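Local coordinates for protein 4-hydroxy-tetrahydrodipicolinate synthase (Thermotoga maritima, PDB 1O5K) that probably catalyses the condensation of pyruvate with aspartate semialdehyde to 4-hydroxy-tetrahydrodipicolinate in lysine biosynthesis, with pyruvate held as a Schiff base on the enzyme, at residues Met13-Phe25 against Val47-Ser59. Sequence-based numbering, arbitrary orientation.
Sequences MFRGVGTAIVTPF and VNALIVLGTTGES
N48 ND2 donates to R15 O at 3.0 Å, with the carbonyl oxygen 25° out of the amide plane. The backbone N of N48 donates to V17 O, so N48 holds 13-25 at two points. With an alanine here, R15 O is likely to lose this amide donor, and the loop before strand 16-20 to be freer to shift. F14 CG sits between its backbone N and carbonyl carbon (chi1 76°). This lays one ring face over A49 CB, a CH-pi contact 3.8 Å from the ring centroid. The ring also fills the position beside G18, where a CB would clash with F14 CZ. Strands 16-20 and 49-52 then pair in parallel, T19 with L50 and A20 with I51. They are the first two strands of the TIM barrel, joined through helix 32-44. T19 OG1 rests against both methyls of V47, the side chains crossing at about a right angle, and hydrogen-bonds to S222 and Q42.

Past the strands, T56 CG2 is 3.1 Å from A20 O. T56 OG1 instead lies beside its own backbone N and hydrogen-bonds to N263. T23 OG1 donates to G57 O at 2.7 Å. Waters bridge I21 O to L53 N and G54 N, and T23 N to E58. E58 OE2 meets the F25 ring at its edge, the planes 85° apart, while OE1 forms a salt bridge with K268. The T23-G57 bond and the water at T56 O tie the turn around T56 to the segment after strand 16-20. T56 OG1 also hydrogen-bonds to the pyruvate-modified lysine at 173, which agrees with its predicted role in binding pyruvate.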
loop_
_atom_site.group_PDB
_atom_site.type_symbol
_atom_site.label_atom_id
_atom_site.label_comp_id
_atom_site.label_asym_id
_atom_site.label_seq_id
_atom_site.Cartn_x
_atom_site.Cartn_y
_atom_site.Cartn_z
ATOM N N MET A 13 -22.661 27.381 -0.729
ATOM C CA MET A 13 -21.491 27.878 0.020
ATOM C C MET A 13 -20.612 28.732 -0.907
ATOM O O MET A 13 -20.616 29.974 -0.831
ATOM C CB MET A 13 -20.645 26.752 0.656
ATOM C CG MET A 13 -21.349 25.821 1.666
ATOM S SD MET A 13 -21.829 26.753 3.143
ATOM C CE MET A 13 -22.490 25.450 4.146
ATOM N N PHE A 14 -19.921 28.080 -1.836
ATOM C CA PHE A 14 -18.990 28.778 -2.682
ATOM C C PHE A 14 -18.461 27.907 -3.795
ATOM O O PHE A 14 -18.547 26.674 -3.717
ATOM C CB PHE A 14 -17.806 29.300 -1.852
ATOM C CG PHE A 14 -16.815 28.215 -1.461
ATOM C CD1 PHE A 14 -15.654 28.000 -2.203
ATOM C CD2 PHE A 14 -17.045 27.413 -0.359
ATOM C CE1 PHE A 14 -14.745 27.011 -1.849
ATOM C CE2 PHE A 14 -16.184 26.409 -0.017
ATOM C CZ PHE A 14 -15.010 26.181 -0.752
ATOM N N ARG A 15 -17.953 28.558 -4.842
ATOM C CA ARG A 15 -17.134 27.894 -5.854
ATOM C C ARG A 15 -15.809 28.614 -5.899
ATOM O O ARG A 15 -15.735 29.827 -5.637
ATOM C CB ARG A 15 -17.769 27.944 -7.239
ATOM C CG ARG A 15 -19.033 27.104 -7.327
ATOM C CD ARG A 15 -19.498 26.919 -8.740
ATOM N NE ARG A 15 -18.881 25.755 -9.365
ATOM C CZ ARG A 15 -18.522 25.675 -10.649
ATOM N NH1 ARG A 15 -18.672 26.710 -11.477
ATOM N NH2 ARG A 15 -17.989 24.553 -11.105
ATOM N N GLY A 16 -14.757 27.868 -6.229
ATOM C CA GLY A 16 -13.427 28.427 -6.230
ATOM C C GLY A 16 -12.695 28.025 -4.975
ATOM O O GLY A 16 -12.704 26.855 -4.631
ATOM N N VAL A 17 -12.085 29.009 -4.289
ATOM C CA VAL A 17 -11.113 28.726 -3.225
ATOM C C VAL A 17 -11.686 29.117 -1.871
ATOM O O VAL A 17 -12.139 30.265 -1.693
ATOM C CB VAL A 17 -9.811 29.505 -3.425
ATOM C CG1 VAL A 17 -8.856 29.207 -2.261
ATOM C CG2 VAL A 17 -9.198 29.121 -4.738
ATOM N N GLY A 18 -11.698 28.150 -0.964
ATOM C CA GLY A 18 -12.004 28.334 0.438
ATOM C C GLY A 18 -10.738 28.036 1.214
ATOM O O GLY A 18 -10.203 26.946 1.115
ATOM N N THR A 19 -10.214 29.035 1.925
ATOM C CA THR A 19 -8.950 28.844 2.664
ATOM C C THR A 19 -9.163 28.147 3.984
ATOM O O THR A 19 -9.938 28.591 4.762
ATOM C CB THR A 19 -8.299 30.167 2.902
ATOM O OG1 THR A 19 -7.901 30.725 1.612
ATOM C CG2 THR A 19 -6.998 30.043 3.690
ATOM N N ALA A 20 -8.434 27.059 4.210
ATOM C CA ALA A 20 -8.450 26.371 5.506
ATOM C C ALA A 20 -7.404 27.114 6.324
ATOM O O ALA A 20 -6.214 26.831 6.276
ATOM C CB ALA A 20 -8.103 24.921 5.344
ATOM N N ILE A 21 -7.867 28.097 7.060
ATOM C CA ILE A 21 -6.965 29.120 7.628
ATOM C C ILE A 21 -6.344 28.586 8.920
ATOM O O ILE A 21 -6.982 27.832 9.662
ATOM C CB ILE A 21 -7.707 30.449 7.812
ATOM C CG1 ILE A 21 -6.697 31.583 8.060
ATOM C CG2 ILE A 21 -8.780 30.361 8.929
ATOM C CD1 ILE A 21 -7.254 32.973 7.931
ATOM N N VAL A 22 -5.052 28.873 9.102
ATOM C CA VAL A 22 -4.354 28.565 10.356
ATOM C C VAL A 22 -4.915 29.362 11.552
ATOM O O VAL A 22 -5.596 30.360 11.395
ATOM C CB VAL A 22 -2.828 28.817 10.281
ATOM C CG1 VAL A 22 -2.141 28.035 9.152
ATOM C CG2 VAL A 22 -2.548 30.304 10.143
ATOM N N THR A 23 -4.669 28.815 12.745
ATOM C CA THR A 23 -4.962 29.437 14.000
ATOM C C THR A 23 -3.621 29.931 14.580
ATOM O O THR A 23 -2.880 29.147 15.135
ATOM C CB THR A 23 -5.652 28.420 14.944
ATOM O OG1 THR A 23 -6.885 27.958 14.352
ATOM C CG2 THR A 23 -6.058 29.116 16.224
ATOM N N PRO A 24 -3.295 31.223 14.452
ATOM C CA PRO A 24 -2.052 31.698 15.026
ATOM C C PRO A 24 -2.056 31.724 16.536
ATOM O O PRO A 24 -3.090 31.992 17.163
ATOM C CB PRO A 24 -1.924 33.125 14.475
ATOM C CG PRO A 24 -2.932 33.200 13.367
ATOM C CD PRO A 24 -4.011 32.284 13.744
ATOM N N PHE A 25 -0.893 31.425 17.104
ATOM C CA PHE A 25 -0.652 31.485 18.509
ATOM C C PHE A 25 0.528 32.358 18.790
ATOM O O PHE A 25 1.455 32.464 17.969
ATOM C CB PHE A 25 -0.329 30.100 19.104
ATOM C CG PHE A 25 -1.389 29.030 18.823
ATOM C CD1 PHE A 25 -1.072 27.867 18.112
ATOM C CD2 PHE A 25 -2.694 29.186 19.272
ATOM C CE1 PHE A 25 -2.025 26.899 17.865
ATOM C CE2 PHE A 25 -3.643 28.228 18.998
ATOM C CZ PHE A 25 -3.335 27.093 18.323
ATOM N N VAL A 47 -10.296 35.254 -2.296
ATOM C CA VAL A 47 -10.756 33.987 -1.759
ATOM C C VAL A 47 -12.272 34.025 -1.542
ATOM O O VAL A 47 -12.829 35.058 -1.190
ATOM C CB VAL A 47 -9.900 33.689 -0.483
ATOM C CG1 VAL A 47 -10.503 32.733 0.452
ATOM C CG2 VAL A 47 -8.518 33.216 -0.943
ATOM N N ASN A 48 -12.934 32.891 -1.768
ATOM C CA ASN A 48 -14.368 32.843 -1.810
ATOM C C ASN A 48 -15.050 32.265 -0.566
ATOM O O ASN A 48 -16.246 32.328 -0.468
ATOM C CB ASN A 48 -14.837 32.123 -3.069
ATOM C CG ASN A 48 -14.898 33.108 -4.272
ATOM O OD1 ASN A 48 -15.027 34.309 -4.066
ATOM N ND2 ASN A 48 -14.774 32.618 -5.459
ATOM N N ALA A 49 -14.266 31.764 0.366
ATOM C CA ALA A 49 -14.750 31.224 1.676
ATOM C C ALA A 49 -13.600 31.055 2.618
ATOM O O ALA A 49 -12.435 31.012 2.203
ATOM C CB ALA A 49 -15.428 29.883 1.497
ATOM N N LEU A 50 -13.919 31.044 3.921
ATOM C CA LEU A 50 -12.939 30.671 4.938
ATOM C C LEU A 50 -13.453 29.476 5.718
ATOM O O LEU A 50 -14.607 29.485 6.217
ATOM C CB LEU A 50 -12.613 31.793 5.913
ATOM C CG LEU A 50 -11.987 33.068 5.377
ATOM C CD1 LEU A 50 -11.962 34.085 6.456
ATOM C CD2 LEU A 50 -10.583 32.813 4.896
ATOM N N ILE A 51 -12.581 28.486 5.836
ATOM C CA ILE A 51 -12.787 27.323 6.666
ATOM C C ILE A 51 -11.917 27.515 7.906
ATOM O O ILE A 51 -10.676 27.542 7.833
ATOM C CB ILE A 51 -12.475 26.006 5.946
ATOM C CG1 ILE A 51 -13.605 25.660 4.937
ATOM C CG2 ILE A 51 -12.344 24.904 6.947
ATOM C CD1 ILE A 51 -13.670 26.587 3.745
ATOM N N VAL A 52 -12.586 27.689 9.036
ATOM C CA VAL A 52 -11.928 27.956 10.315
ATOM C C VAL A 52 -11.994 26.675 11.166
ATOM O O VAL A 52 -13.022 25.977 11.181
ATOM C CB VAL A 52 -12.676 29.113 11.017
ATOM C CG1 VAL A 52 -12.150 29.356 12.404
ATOM C CG2 VAL A 52 -12.531 30.427 10.203
ATOM N N LEU A 53 -10.927 26.373 11.908
ATOM C CA LEU A 53 -10.886 25.203 12.780
ATOM C C LEU A 53 -11.026 23.861 12.049
ATOM O O LEU A 53 -11.644 22.947 12.541
ATOM C CB LEU A 53 -11.903 25.327 13.933
ATOM C CG LEU A 53 -11.552 26.512 14.839
ATOM C CD1 LEU A 53 -12.791 26.909 15.634
ATOM C CD2 LEU A 53 -10.382 26.223 15.767
ATOM N N GLY A 54 -10.410 23.769 10.886
ATOM C CA GLY A 54 -10.146 22.471 10.251
ATOM C C GLY A 54 -8.808 22.030 10.839
ATOM O O GLY A 54 -8.271 22.637 11.797
ATOM N N THR A 55 -8.267 20.980 10.236
ATOM C CA THR A 55 -6.964 20.421 10.607
ATOM C C THR A 55 -5.894 21.449 10.525
ATOM O O THR A 55 -4.997 21.523 11.370
ATOM C CB THR A 55 -6.564 19.250 9.622
ATOM O OG1 THR A 55 -7.729 18.695 8.982
ATOM C CG2 THR A 55 -6.092 18.101 10.423
ATOM N N THR A 56 -5.944 22.229 9.455
ATOM C CA THR A 56 -4.947 23.290 9.229
ATOM C C THR A 56 -4.991 24.344 10.334
ATOM O O THR A 56 -4.017 24.982 10.600
ATOM C CB THR A 56 -5.170 23.944 7.870
ATOM O OG1 THR A 56 -5.140 22.946 6.841
ATOM C CG2 THR A 56 -4.035 24.927 7.489
ATOM N N GLY A 57 -6.150 24.529 10.964
ATOM C CA GLY A 57 -6.261 25.443 12.095
ATOM C C GLY A 57 -6.126 24.769 13.456
ATOM O O GLY A 57 -6.587 25.291 14.487
ATOM N N GLU A 58 -5.544 23.575 13.489
ATOM C CA GLU A 58 -5.232 22.889 14.770
ATOM C C GLU A 58 -6.450 22.684 15.651
ATOM O O GLU A 58 -6.362 22.755 16.880
ATOM C CB GLU A 58 -4.092 23.577 15.520
ATOM C CG GLU A 58 -2.780 23.323 14.821
ATOM C CD GLU A 58 -1.637 24.137 15.343
ATOM O OE1 GLU A 58 -1.336 25.177 14.688
ATOM O OE2 GLU A 58 -1.057 23.725 16.386
ATOM N N SER A 59 -7.558 22.330 15.001
ATOM C CA SER A 59 -8.741 22.057 15.760
ATOM C C SER A 59 -8.580 21.119 16.961
ATOM O O SER A 59 -9.271 21.339 17.944
ATOM C CB SER A 59 -9.890 21.617 14.865
ATOM O OG SER A 59 -9.596 20.433 14.216
HETATM O O HOH W 1 -8.610 28.126 12.022
HETATM O O HOH W 2 -8.833 25.842 9.249
HETATM O O HOH W 3 -3.179 26.310 12.870
#